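Local coordinates for protein carboxynorspermidine decarboxylase (Campylobacter jejuni subsp. jejuni 81116, PDB 3N29) that catalyses the pyridoxal-5'-phosphate-dependent decarboxylation of carboxynorspermidine to the polyamine norspermidine, at residues A[86-89]-A[90-94]; A[186-190]-A[191-195]; A[246-249]-A[250-254]. All blocks are in the same frame, centred on the assembly; numbering follows the deposited sequence.

Interaction 1 of 3, residues A[86-89]-A[90-94]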
ATOM      1  N   LYS A  86      15.514  14.125 -14.855  1.00 13.32           N
ATOM      2  CA  LYS A  86      16.400  15.061 -15.525  1.00 14.28           C
ATOM      3  C   LYS A  86      15.603  16.258 -16.079  1.00 14.69           C
ATOM      4  O   LYS A  86      16.081  17.440 -16.027  1.00 14.39           O
ATOM      5  CB  LYS A  86      17.205  14.364 -16.609  1.00 14.65           C
ATOM      6  CG  LYS A  86      18.175  15.325 -17.270  1.00 20.57           C
ATOM      7  CD  LYS A  86      19.055  14.699 -18.319  1.00 24.49           C
ATOM      8  CE  LYS A  86      20.043  15.804 -18.797  1.00 27.26           C
ATOM      9  NZ  LYS A  86      21.230  15.212 -19.412  1.00 29.58           N
ATOM     10  N   ILE A  87      14.383  15.977 -16.560  1.00 14.22           N
ATOM     11  CA  ILE A  87      13.501  17.032 -17.039  1.00 14.24           C
ATOM     12  C   ILE A  87      13.170  17.990 -15.902  1.00 14.26           C
ATOM     13  O   ILE A  87      13.319  19.217 -16.001  1.00 12.96           O
ATOM     14  CB  ILE A  87      12.205  16.473 -17.619  1.00 14.20           C
ATOM     15  CG1 ILE A  87      12.479  15.787 -18.949  1.00 15.78           C
ATOM     16  CG2 ILE A  87      11.166  17.581 -17.838  1.00 12.76           C
ATOM     17  CD1 ILE A  87      11.361  14.843 -19.325  1.00 15.27           C
ATOM     18  N   VAL A  88      12.750  17.429 -14.788  1.00 12.75           N
ATOM     19  CA  VAL A  88      12.444  18.299 -13.635  1.00 12.14           C
ATOM     20  C   VAL A  88      13.694  19.152 -13.242  1.00 12.61           C
ATOM     21  O   VAL A  88      13.622  20.350 -12.896  1.00 12.80           O
ATOM     22  CB  VAL A  88      11.915  17.503 -12.477  1.00 10.18           C
ATOM     23  CG1 VAL A  88      11.814  18.440 -11.237  1.00  9.78           C
ATOM     24  CG2 VAL A  88      10.507  16.879 -12.815  1.00  9.53           C
ATOM     25  N   GLY A  89      14.864  18.543 -13.280  1.00 13.58           N
ATOM     26  CA  GLY A  89      16.097  19.332 -12.946  1.00 13.14           C
ATOM     27  C   GLY A  89      16.476  20.509 -13.843  1.00 14.13           C
ATOM     28  O   GLY A  89      17.363  21.308 -13.516  1.00 13.59           O
ATOM     29  N   GLU A  90      15.827  20.602 -14.979  1.00 15.11           N
ATOM     30  CA  GLU A  90      16.023  21.725 -15.898  1.00 14.94           C
ATOM     31  C   GLU A  90      15.399  22.931 -15.294  1.00 14.55           C
ATOM     32  O   GLU A  90      15.783  24.083 -15.590  1.00 12.44           O
ATOM     33  CB  GLU A  90      15.318  21.446 -17.233  1.00 15.39           C
ATOM     34  CG  GLU A  90      15.977  20.398 -18.055  1.00 14.79           C
ATOM     35  CD  GLU A  90      15.331  20.254 -19.404  1.00 17.73           C
ATOM     36  OE1 GLU A  90      14.811  21.278 -19.959  1.00 18.41           O
ATOM     37  OE2 GLU A  90      15.316  19.134 -19.919  1.00 19.22           O
ATOM     38  N   TYR A  91      14.416  22.678 -14.445  1.00 12.91           N
ATOM     39  CA  TYR A  91      13.642  23.739 -13.893  1.00 12.08           C
ATOM     40  C   TYR A  91      13.817  24.006 -12.408  1.00 13.52           C
ATOM     41  O   TYR A  91      13.829  25.132 -12.029  1.00 13.23           O
ATOM     42  CB  TYR A  91      12.179  23.480 -14.173  1.00 11.21           C
ATOM     43  CG  TYR A  91      11.768  23.276 -15.582  1.00  9.76           C
ATOM     44  CD1 TYR A  91      11.298  24.334 -16.357  1.00 12.47           C
ATOM     45  CD2 TYR A  91      11.752  22.006 -16.148  1.00 11.74           C
ATOM     46  CE1 TYR A  91      10.904  24.141 -17.663  1.00 14.54           C
ATOM     47  CE2 TYR A  91      11.375  21.809 -17.442  1.00  9.57           C
ATOM     48  CZ  TYR A  91      10.936  22.853 -18.194  1.00 12.77           C
ATOM     49  OH  TYR A  91      10.539  22.668 -19.482  1.00 12.62           O
ATOM     50  N   LEU A  92      13.940  22.982 -11.578  1.00 13.83           N
ATOM     51  CA  LEU A  92      13.941  23.129 -10.121  1.00 12.52           C
ATOM     52  C   LEU A  92      15.388  23.040  -9.611  1.00 12.59           C
ATOM     53  O   LEU A  92      16.278  22.673 -10.342  1.00 12.52           O
ATOM     54  CB  LEU A  92      13.057  22.018  -9.509  1.00 12.79           C
ATOM     55  CG  LEU A  92      11.629  21.949  -9.956  1.00 12.78           C
ATOM     56  CD1 LEU A  92      10.845  20.948  -8.968  1.00 10.22           C
ATOM     57  CD2 LEU A  92      11.029  23.319  -9.961  1.00 13.49           C
ATOM     58  N   LYS A  93      15.619  23.388  -8.367  1.00 11.62           N
ATOM     59  CA  LYS A  93      16.972  23.418  -7.848  1.00 13.00           C
ATOM     60  C   LYS A  93      17.443  22.151  -7.227  1.00 12.74           C
ATOM     61  O   LYS A  93      18.620  22.038  -6.862  1.00 12.54           O
ATOM     62  CB  LYS A  93      17.024  24.457  -6.757  1.00 14.72           C
ATOM     63  CG  LYS A  93      16.688  25.852  -7.262  1.00 16.57           C
ATOM     64  CD  LYS A  93      17.754  26.318  -8.228  1.00 21.47           C
ATOM     65  CE  LYS A  93      17.528  27.755  -8.642  1.00 25.35           C
ATOM     66  NZ  LYS A  93      18.569  28.191  -9.683  1.00 26.06           N
ATOM     67  N   GLY A  94      16.529  21.241  -6.917  1.00 10.64           N
ATOM     68  CA  GLY A  94      17.005  20.039  -6.286  1.00 11.73           C
ATOM     69  C   GLY A  94      15.803  19.292  -5.735  1.00 11.76           C
ATOM     70  O   GLY A  94      14.696  19.508  -6.249  1.00 10.63           O
TER
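Val-88 and Leu-92 supply the apolar part of this contact: CG1 of Val-88 lies 3.5 Å from CD1 of Leu-92. Val-88 brings CG1 there by setting it opposite its own backbone N (chi1 172°). A looser pair, Ile-87 CG2 and Tyr-91 CE2, meets at 4.3 Å.

Backbone hydrogen bonding is shared unevenly. Val-88 O accepts twice, from Leu-92 N at 3.0 Å, almost in line with the carbonyl bond, and from Tyr-91 N at 2.9 Å, well above the carbonyl plane. Ile-87 O takes Glu-90 N at 3.0 Å; it is also approached by CB of Glu-90 and by the edge of the Tyr-91 ring, whose CD2 comes within 3.2 Å of this oxygen.

Two basic residues from outside complete the polar side: Arg-55 NH1 forms a salt bridge with Glu-90 OE1 and a hydrogen bond with Tyr-91 OH, while Lys-112 NZ bonds Gly-89 O and Leu-92 O.

The chemistry implies a divided job at the end of helix 85-91, the crossover between barrel strands 71-75 and 94-97: lysine satisfies carbonyls, arginine ties polar side chains to helix 51-68, and Leu-92, buried with Val-88, packs on Val-72 and Leu-74 of strand 71-75.

Interaction 2 of 3, residues A[186-190]-A[191-195]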
ATOM      1  N   LYS A 186       7.931  27.285  22.235  1.00 17.54           N
ATOM      2  CA  LYS A 186       8.372  27.384  23.630  1.00 18.35           C
ATOM      3  C   LYS A 186       9.668  26.599  23.903  1.00 19.48           C
ATOM      4  O   LYS A 186      10.465  26.935  24.811  1.00 16.84           O
ATOM      5  CB  LYS A 186       7.273  26.882  24.556  1.00 19.76           C
ATOM      6  CG  LYS A 186       7.017  25.349  24.462  1.00 19.61           C
ATOM      7  CD  LYS A 186       5.787  25.010  25.281  1.00 24.66           C
ATOM      8  CE  LYS A 186       5.641  23.574  25.609  1.00 24.56           C
ATOM      9  NZ  LYS A 186       4.804  23.501  26.883  1.00 28.49           N
ATOM     10  N   ASP A 187       9.903  25.561  23.103  1.00 18.55           N
ATOM     11  CA  ASP A 187      11.097  24.794  23.272  1.00 20.24           C
ATOM     12  C   ASP A 187      12.315  25.424  22.583  1.00 21.04           C
ATOM     13  O   ASP A 187      13.412  24.938  22.748  1.00 22.51           O
ATOM     14  CB  ASP A 187      10.837  23.376  22.796  1.00 19.62           C
ATOM     15  CG  ASP A 187       9.877  22.650  23.705  1.00 21.43           C
ATOM     16  OD1 ASP A 187       9.622  23.082  24.869  1.00 22.43           O
ATOM     17  OD2 ASP A 187       9.335  21.660  23.245  1.00 21.81           O
ATOM     18  N   PHE A 188      12.124  26.531  21.878  1.00 21.83           N
ATOM     19  CA  PHE A 188      13.264  27.307  21.360  1.00 22.60           C
ATOM     20  C   PHE A 188      13.859  28.224  22.398  1.00 23.45           C
ATOM     21  O   PHE A 188      14.969  28.727  22.225  1.00 22.67           O
ATOM     22  CB  PHE A 188      12.863  28.132  20.134  1.00 23.19           C
ATOM     23  CG  PHE A 188      12.882  27.360  18.853  1.00 25.72           C
ATOM     24  CD1 PHE A 188      13.761  27.675  17.856  1.00 27.26           C
ATOM     25  CD2 PHE A 188      12.009  26.292  18.658  1.00 26.80           C
ATOM     26  CE1 PHE A 188      13.783  26.944  16.684  1.00 30.73           C
ATOM     27  CE2 PHE A 188      12.026  25.562  17.464  1.00 27.42           C
ATOM     28  CZ  PHE A 188      12.921  25.890  16.495  1.00 28.20           C
ATOM     29  N   GLU A 189      13.141  28.452  23.486  1.00 23.77           N
ATOM     30  CA  GLU A 189      13.538  29.528  24.377  1.00 24.91           C
ATOM     31  C   GLU A 189      14.851  29.150  25.071  1.00 25.64           C
ATOM     32  O   GLU A 189      15.020  28.016  25.556  1.00 25.41           O
ATOM     33  CB  GLU A 189      12.431  29.826  25.347  1.00 25.61           C
ATOM     34  CG  GLU A 189      11.233  30.463  24.665  1.00 28.44           C
ATOM     35  CD  GLU A 189      11.396  31.986  24.398  1.00 35.21           C
ATOM     36  OE1 GLU A 189      10.437  32.588  23.844  1.00 37.27           O
ATOM     37  OE2 GLU A 189      12.462  32.589  24.730  1.00 37.41           O
ATOM     38  N   ASN A 190      15.831  30.049  24.991  1.00 26.20           N
ATOM     39  CA  ASN A 190      17.114  29.838  25.664  1.00 26.96           C
ATOM     40  C   ASN A 190      17.900  28.610  25.139  1.00 26.76           C
ATOM     41  O   ASN A 190      18.706  28.010  25.866  1.00 27.10           O
ATOM     42  CB  ASN A 190      16.876  29.719  27.176  1.00 27.49           C
ATOM     43  CG  ASN A 190      16.399  31.036  27.806  1.00 30.15           C
ATOM     44  OD1 ASN A 190      17.032  32.104  27.653  1.00 32.91           O
ATOM     45  ND2 ASN A 190      15.292  30.962  28.532  1.00 32.33           N
ATOM     46  N   VAL A 191      17.643  28.212  23.891  1.00 25.22           N
ATOM     47  CA  VAL A 191      18.442  27.149  23.278  1.00 24.34           C
ATOM     48  C   VAL A 191      19.496  27.872  22.431  1.00 23.54           C
ATOM     49  O   VAL A 191      19.199  28.866  21.758  1.00 22.03           O
ATOM     50  CB  VAL A 191      17.586  26.168  22.422  1.00 24.52           C
ATOM     51  CG1 VAL A 191      18.465  25.255  21.631  1.00 23.81           C
ATOM     52  CG2 VAL A 191      16.643  25.341  23.341  1.00 24.90           C
ATOM     53  N   ASP A 192      20.733  27.401  22.537  1.00 22.91           N
ATOM     54  CA  ASP A 192      21.829  27.845  21.698  1.00 22.62           C
ATOM     55  C   ASP A 192      21.585  27.375  20.279  1.00 23.03           C
ATOM     56  O   ASP A 192      21.633  26.159  20.023  1.00 24.11           O
ATOM     57  CB  ASP A 192      23.126  27.199  22.177  1.00 22.77           C
ATOM     58  CG  ASP A 192      24.348  27.693  21.409  1.00 24.35           C
ATOM     59  OD1 ASP A 192      24.196  28.438  20.380  1.00 19.91           O
ATOM     60  OD2 ASP A 192      25.462  27.310  21.838  1.00 26.95           O
ATOM     61  N   LEU A 193      21.328  28.330  19.381  1.00 22.71           N
ATOM     62  CA  LEU A 193      21.040  28.067  17.962  1.00 22.56           C
ATOM     63  C   LEU A 193      22.179  28.468  17.021  1.00 22.44           C
ATOM     64  O   LEU A 193      21.976  28.543  15.794  1.00 21.48           O
ATOM     65  CB  LEU A 193      19.730  28.780  17.552  1.00 22.43           C
ATOM     66  CG  LEU A 193      18.499  28.222  18.318  1.00 24.51           C
ATOM     67  CD1 LEU A 193      17.228  29.017  18.027  1.00 23.49           C
ATOM     68  CD2 LEU A 193      18.295  26.724  17.980  1.00 23.14           C
ATOM     69  N   ASN A 194      23.377  28.684  17.584  1.00 22.50           N
ATOM     70  CA  ASN A 194      24.553  29.086  16.798  1.00 22.78           C
ATOM     71  C   ASN A 194      24.819  28.190  15.598  1.00 21.97           C
ATOM     72  O   ASN A 194      25.202  28.703  14.539  1.00 23.35           O
ATOM     73  CB  ASN A 194      25.835  29.121  17.652  1.00 23.65           C
ATOM     74  CG  ASN A 194      25.976  30.408  18.471  1.00 26.88           C
ATOM     75  OD1 ASN A 194      25.063  31.241  18.490  1.00 31.33           O
ATOM     76  ND2 ASN A 194      27.111  30.567  19.161  1.00 28.71           N
ATOM     77  N   ALA A 195      24.649  26.873  15.766  1.00 19.68           N
ATOM     78  CA  ALA A 195      24.978  25.914  14.718  1.00 19.33           C
ATOM     79  C   ALA A 195      23.859  25.771  13.688  1.00 19.20           C
ATOM     80  O   ALA A 195      24.042  25.052  12.671  1.00 19.09           O
ATOM     81  CB  ALA A 195      25.329  24.528  15.310  1.00 19.33           C
TER
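The ring of Phe-188 meets Leu-193 obliquely, CD1 of the ring lying 3.7 Å from CD1 of the leucine, and the two side chains run at about a right angle to each other. Two aromatic residues join the ring from beyond the loop: Phe-223 in an edge-to-face pairing, and Trp-226 with its ring plane inclined by about 35°. A second flat group is the carboxylate of Asp-192. Its OD1 accepts from Asn-194 N at 2.9 Å, on the anti side and somewhat out of the carboxylate plane, which makes an Asx turn spanning Leu-193.

Between these groups the chain reverses in a type II beta turn from Phe-188 to Val-191. Val-191 N closes it by donating to Phe-188 O at 3.2 Å, from above the carbonyl plane. Asn-190 sits at the third position with a positive phi of 63°, as this turn type requires, and its side chain is exposed, although CB stays 3.7 Å from Val-191 N. Val-191 then packs against the turn's own backbone: CG2, lying opposite the valine's carbonyl carbon (chi1 170° for CG1), reaches to 3.3 Å from Asp-187 O and 3.8 Å from Glu-189 O. Across the two segments, one hydrogen bond and a methyl set against carbonyl oxygens hold the turn, and Phe-188 and Leu-193 meet beyond it.

The loop is part of the long connection between barrel strands 155-159 and 198-200. Phe-188 and Leu-193 both settle on Leu-158 of strand 155-159, whereas Val-191 touches Leu-141 of helix 141-147. Glu-189 forms a salt bridge through OE2 with Lys-225, just past helix 209-223, which ties the turn to the residues following that helix.

Interaction 3 of 3, residues A[246-249]-A[250-254]; sequences YDVE and KLIAL
Lys-250 leans on Asp-247 along much of its length. Its CB starts closest, 3.3 Å from OD2 of the aspartate; CG has moved off to 4.1 Å from the same oxygen, and CD passes it again at 3.7 Å. The chain is extended beyond CG, which carries NZ past the Asp-247 carboxylate, the two charged atoms staying 5.2 Å apart (NZ to OD2). NZ finds its salt bridges instead on helix 209-223, with Glu-213 OE1 and Asp-210 OD1. The aspartate nearby would probably add to the negative field felt by the lysine.

The base of the same residue is held differently. Lys-250 N donates to Asp-247 OD1 at 3.1 Å, reaching it from above the carboxylate plane: a helix N-cap. A chi1 of -171° turns the Asp-247 carboxylate away from its own N and back over the first turn. Asp-247 also lies at the centre of an inverse gamma turn, closed by a weak bond from Val-248 N to Tyr-246 O, and regular helix bonding starts with Leu-251 N to Asp-247 O.

Tyr-246, just before the cap, presents a ring edge to Leu-251: CE2 is 3.9 Å from Leu-251 CB, with OH alongside both leucine methyls, 3.7 Å from CD2. Val-248 and Ile-252, four residues apart, meet through CG1 and CD1 at 3.8 Å.

These residues open helix 248-262, the crossover between barrel strands 232-234 and 265-268, and two helices flank its start, with Leu-251 touching both. Tyr-246 and Lys-250 rest on Ala-209 and Leu-251 on Leu-212, all on helix 209-223; Val-248 and Leu-251 touch Val-64 of helix 51-68, where Ile-252 also packs on Lys-67 and Ser-68.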
ATOM      1  N   TYR A 246      -5.032  28.682  -8.678  1.00 21.27           N
ATOM      2  CA  TYR A 246      -4.106  29.075  -7.612  1.00 20.48           C
ATOM      3  C   TYR A 246      -3.629  30.522  -7.828  1.00 18.74           C
ATOM      4  O   TYR A 246      -3.376  30.963  -9.000  1.00 20.06           O
ATOM      5  CB  TYR A 246      -2.914  28.118  -7.556  1.00 19.88           C
ATOM      6  CG  TYR A 246      -1.992  28.327  -6.366  1.00 19.01           C
ATOM      7  CD1 TYR A 246      -2.116  27.563  -5.190  1.00 17.01           C
ATOM      8  CD2 TYR A 246      -0.980  29.280  -6.432  1.00 19.20           C
ATOM      9  CE1 TYR A 246      -1.246  27.778  -4.095  1.00 15.21           C
ATOM     10  CE2 TYR A 246      -0.098  29.476  -5.388  1.00 20.57           C
ATOM     11  CZ  TYR A 246      -0.266  28.756  -4.190  1.00 16.85           C
ATOM     12  OH  TYR A 246       0.609  28.957  -3.160  1.00 13.99           O
ATOM     13  N   ASP A 247      -3.462  31.239  -6.728  1.00 18.28           N
ATOM     14  CA  ASP A 247      -3.055  32.672  -6.766  1.00 18.34           C
ATOM     15  C   ASP A 247      -1.528  32.731  -6.717  1.00 18.65           C
ATOM     16  O   ASP A 247      -0.924  32.932  -5.643  1.00 17.11           O
ATOM     17  CB  ASP A 247      -3.641  33.396  -5.553  1.00 18.99           C
ATOM     18  CG  ASP A 247      -3.469  34.883  -5.626  1.00 20.63           C
ATOM     19  OD1 ASP A 247      -2.734  35.345  -6.514  1.00 16.00           O
ATOM     20  OD2 ASP A 247      -4.094  35.581  -4.793  1.00 21.99           O
ATOM     21  N   VAL A 248      -0.929  32.515  -7.885  1.00 17.38           N
ATOM     22  CA  VAL A 248       0.502  32.456  -8.060  1.00 18.19           C
ATOM     23  C   VAL A 248       1.129  33.795  -7.662  1.00 19.28           C
ATOM     24  O   VAL A 248       2.177  33.844  -6.985  1.00 18.68           O
ATOM     25  CB  VAL A 248       0.850  32.152  -9.531  1.00 18.36           C
ATOM     26  CG1 VAL A 248       2.368  32.204  -9.766  1.00 18.22           C
ATOM     27  CG2 VAL A 248       0.347  30.738  -9.901  1.00 19.56           C
ATOM     28  N   GLU A 249       0.490  34.863  -8.116  1.00 20.10           N
ATOM     29  CA  GLU A 249       0.953  36.216  -7.847  1.00 21.96           C
ATOM     30  C   GLU A 249       1.095  36.439  -6.348  1.00 20.84           C
ATOM     31  O   GLU A 249       2.095  37.049  -5.899  1.00 21.10           O
ATOM     32  CB  GLU A 249      -0.031  37.267  -8.399  1.00 22.88           C
ATOM     33  CG  GLU A 249       0.046  37.554  -9.886  1.00 28.79           C
ATOM     34  CD  GLU A 249      -1.047  38.569 -10.332  1.00 36.65           C
ATOM     35  OE1 GLU A 249      -2.196  38.487  -9.816  1.00 40.41           O
ATOM     36  OE2 GLU A 249      -0.784  39.447 -11.212  1.00 41.97           O
ATOM     37  N   LYS A 250       0.113  36.011  -5.572  1.00 19.15           N
ATOM     38  CA  LYS A 250       0.213  36.179  -4.133  1.00 19.45           C
ATOM     39  C   LYS A 250       1.330  35.348  -3.494  1.00 19.19           C
ATOM     40  O   LYS A 250       1.991  35.819  -2.569  1.00 18.42           O
ATOM     41  CB  LYS A 250      -1.110  35.818  -3.491  1.00 20.64           C
ATOM     42  CG  LYS A 250      -1.102  35.852  -2.007  1.00 21.49           C
ATOM     43  CD  LYS A 250      -2.464  36.177  -1.558  1.00 24.17           C
ATOM     44  CE  LYS A 250      -2.534  36.344  -0.103  1.00 24.91           C
ATOM     45  NZ  LYS A 250      -3.740  37.041   0.179  1.00 20.59           N
ATOM     46  N   LEU A 251       1.524  34.097  -3.954  1.00 18.45           N
ATOM     47  CA  LEU A 251       2.624  33.285  -3.464  1.00 17.62           C
ATOM     48  C   LEU A 251       3.918  34.018  -3.650  1.00 17.75           C
ATOM     49  O   LEU A 251       4.730  34.040  -2.733  1.00 17.42           O
ATOM     50  CB  LEU A 251       2.720  31.951  -4.203  1.00 17.26           C
ATOM     51  CG  LEU A 251       3.905  31.023  -3.880  1.00 19.37           C
ATOM     52  CD1 LEU A 251       3.891  30.603  -2.390  1.00 16.43           C
ATOM     53  CD2 LEU A 251       3.834  29.716  -4.786  1.00 18.39           C
ATOM     54  N   ILE A 252       4.124  34.597  -4.842  1.00 15.86           N
ATOM     55  CA  ILE A 252       5.381  35.290  -5.161  1.00 16.10           C
ATOM     56  C   ILE A 252       5.669  36.461  -4.176  1.00 16.04           C
ATOM     57  O   ILE A 252       6.719  36.522  -3.555  1.00 16.06           O
ATOM     58  CB  ILE A 252       5.391  35.808  -6.611  1.00 16.52           C
ATOM     59  CG1 ILE A 252       5.420  34.615  -7.578  1.00 18.17           C
ATOM     60  CG2 ILE A 252       6.584  36.883  -6.814  1.00 13.63           C
ATOM     61  CD1 ILE A 252       4.859  34.938  -9.126  1.00 19.24           C
ATOM     62  N   ALA A 253       4.683  37.316  -3.974  1.00 17.48           N
ATOM     63  CA  ALA A 253       4.767  38.415  -2.987  1.00 16.70           C
ATOM     64  C   ALA A 253       5.081  37.913  -1.550  1.00 17.46           C
ATOM     65  O   ALA A 253       6.039  38.416  -0.906  1.00 17.42           O
ATOM     66  CB  ALA A 253       3.494  39.249  -3.040  1.00 17.32           C
ATOM     67  N   LEU A 254       4.407  36.836  -1.089  1.00 16.85           N
ATOM     68  CA  LEU A 254       4.625  36.342   0.250  1.00 16.74           C
ATOM     69  C   LEU A 254       6.074  35.945   0.426  1.00 17.16           C
ATOM     70  O   LEU A 254       6.708  36.283   1.419  1.00 18.06           O
ATOM     71  CB  LEU A 254       3.718  35.117   0.576  1.00 17.74           C
ATOM     72  CG  LEU A 254       2.227  35.345   0.792  1.00 18.24           C
ATOM     73  CD1 LEU A 254       1.463  34.040   0.890  1.00 18.94           C
ATOM     74  CD2 LEU A 254       2.036  36.230   2.092  1.00 18.78           C
TER

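Overall arrangement
All three contacts are local, and together they sample the periphery of one beta/alpha barrel. Interactions 1 and 3 sit at different ends of crossover helices, the first where helix 85-91 runs out and the third where helix 248-262 begins, and both lean on helix 51-68; their nearest atoms are still about 11 Å apart. Interaction 2 lies in a loop, with its centre 32 Å from that of the chain, against 16 and 21 Å for the others. Chemistry follows place: carbonyls gripped by a lysine at the helix end, a carboxylate capping one backbone amide at the helix start, and a turn backed by aromatic packing in the loop. Interactions 1 and 2 are partly buried, interaction 3 mainly superficial.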